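Local coordinates for ADP-ribosylation factor-binding protein GGA2 (Saccharomyces cerevisiae, PDB 3MNM) that may help regulate membrane traffic through the trans-Golgi network, this piece being its GAE domain, the ear-like module that recognises accessory proteins, at residues V13-P17 with N18-E22. Residues are numbered along the deposited sequence; the frame is centred on the assembly and turned at random.
Sequences VNQSP and NLKIE
S16 holds the turn between strands 10-15 and 19-27 from inside: its OG takes the backbone N-H of N18 at 3.1 Å and that of L19 at 3.0 Å, the latter well off straight. A chi1 of 75° tucks OG back over its own backbone, toward the returning chain; OG also hydrogen-bonds to the carboxylate of E114, in strand 110-117. Replacing S16 by an alanine would remove this hydroxyl and is likely to leave the two turn N-H groups and E114 without their mate, the P17-N18 bend freer to move. Next to it, S16 N donates to L19 O at 2.9 Å, and a water bridges that carbonyl to N14 ND2. At the far end the side chains close up, V13 CB meeting I21 CG2 at 3.9 Å, with W101 touching both. The face with Q15 and K20 is looser and lies toward solvent: their chains cross obliquely, and Q15 OE1 comes no nearer to K20 than CE, 3.8 Å away. I21 N binds N14 O at 2.8 Å, nearly straight, whereas I21 O accepts from both V13 N and N14 N. Two residues opposite one make this a classic beta bulge, set in a tight antiparallel hairpin of the Ig-like beta sandwich of the GAE domain.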
loop_
_atom_site.group_PDB
_atom_site.type_symbol
_atom_site.label_atom_id
_atom_site.label_comp_id
_atom_site.label_asym_id
_atom_site.label_seq_id
_atom_site.Cartn_x
_atom_site.Cartn_y
_atom_site.Cartn_z
ATOM N N VAL A 13 -1.900 1.570 7.371
ATOM C CA VAL A 13 -1.122 2.635 6.767
ATOM C C VAL A 13 -1.951 3.904 6.732
ATOM O O VAL A 13 -1.485 4.962 7.128
ATOM C CB VAL A 13 -0.678 2.271 5.323
ATOM C CG1 VAL A 13 0.055 3.438 4.682
ATOM C CG2 VAL A 13 0.204 1.014 5.344
ATOM N N ASN A 14 -3.180 3.811 6.233
ATOM C CA ASN A 14 -4.051 4.973 6.195
ATOM C C ASN A 14 -5.507 4.575 6.057
ATOM O O ASN A 14 -5.824 3.547 5.462
ATOM C CB ASN A 14 -3.682 5.894 5.034
ATOM C CG ASN A 14 -4.192 7.304 5.234
ATOM O OD1 ASN A 14 -3.750 7.998 6.141
ATOM N ND2 ASN A 14 -5.128 7.736 4.384
ATOM N N GLN A 15 -6.388 5.398 6.611
ATOM C CA GLN A 15 -7.815 5.263 6.358
ATOM C C GLN A 15 -8.392 6.633 6.073
ATOM O O GLN A 15 -8.280 7.547 6.887
ATOM C CB GLN A 15 -8.518 4.593 7.533
ATOM C CG GLN A 15 -10.027 4.591 7.418
ATOM C CD GLN A 15 -10.673 3.613 8.373
ATOM O OE1 GLN A 15 -10.042 2.644 8.812
ATOM N NE2 GLN A 15 -11.942 3.856 8.699
ATOM N N SER A 16 -8.993 6.783 4.897
ATOM C CA SER A 16 -9.606 8.028 4.511
ATOM C C SER A 16 -11.116 7.795 4.458
ATOM O O SER A 16 -11.579 6.714 4.820
ATOM C CB SER A 16 -9.074 8.477 3.146
ATOM O OG SER A 16 -9.651 7.694 2.105
ATOM N N PRO A 17 -11.881 8.803 4.026
ATOM C CA PRO A 17 -13.330 8.592 3.896
ATOM C C PRO A 17 -13.648 7.490 2.887
ATOM O O PRO A 17 -14.694 6.849 2.993
ATOM C CB PRO A 17 -13.835 9.935 3.367
ATOM C CG PRO A 17 -12.792 10.943 3.822
ATOM C CD PRO A 17 -11.491 10.199 3.757
ATOM N N ASN A 18 -12.757 7.267 1.924
ATOM C CA ASN A 18 -13.052 6.319 0.837
ATOM C C ASN A 18 -12.211 5.050 0.832
ATOM O O ASN A 18 -12.613 4.054 0.233
ATOM C CB ASN A 18 -12.846 6.981 -0.522
ATOM C CG ASN A 18 -13.609 8.268 -0.669
ATOM O OD1 ASN A 18 -14.804 8.325 -0.394
ATOM N ND2 ASN A 18 -12.923 9.313 -1.134
ATOM N N LEU A 19 -11.031 5.086 1.453
ATOM C CA LEU A 19 -10.021 4.074 1.172
ATOM C C LEU A 19 -9.207 3.706 2.398
ATOM O O LEU A 19 -8.684 4.579 3.102
ATOM C CB LEU A 19 -9.065 4.566 0.066
ATOM C CG LEU A 19 -7.968 3.592 -0.389
ATOM C CD1 LEU A 19 -8.579 2.389 -1.132
ATOM C CD2 LEU A 19 -6.917 4.277 -1.271
ATOM N N LYS A 20 -9.093 2.410 2.630
ATOM C CA LYS A 20 -8.250 1.887 3.695
ATOM C C LYS A 20 -7.038 1.187 3.084
ATOM O O LYS A 20 -7.183 0.346 2.204
ATOM C CB LYS A 20 -9.055 0.923 4.568
ATOM C CG LYS A 20 -8.251 0.203 5.642
ATOM C CD LYS A 20 -9.123 -0.873 6.296
ATOM C CE LYS A 20 -9.054 -0.864 7.807
ATOM N NZ LYS A 20 -9.995 -1.889 8.381
ATOM N N ILE A 21 -5.837 1.556 3.533
ATOM C CA ILE A 21 -4.613 0.933 3.043
ATOM C C ILE A 21 -3.924 0.226 4.190
ATOM O O ILE A 21 -3.703 0.832 5.242
ATOM C CB ILE A 21 -3.613 1.962 2.447
ATOM C CG1 ILE A 21 -4.290 2.856 1.393
ATOM C CG2 ILE A 21 -2.349 1.233 1.912
ATOM C CD1 ILE A 21 -3.386 3.984 0.845
ATOM N N GLU A 22 -3.598 -1.049 3.993
ATOM C CA GLU A 22 -2.856 -1.830 4.985
ATOM C C GLU A 22 -1.643 -2.527 4.367
ATOM O O GLU A 22 -1.657 -2.880 3.189
ATOM C CB GLU A 22 -3.765 -2.887 5.625
ATOM C CG GLU A 22 -4.972 -2.325 6.346
ATOM C CD GLU A 22 -5.980 -3.403 6.696
ATOM O OE1 GLU A 22 -6.438 -4.109 5.771
ATOM O OE2 GLU A 22 -6.315 -3.550 7.895
HETATM O O HOH W 1 -6.237 5.818 2.555
#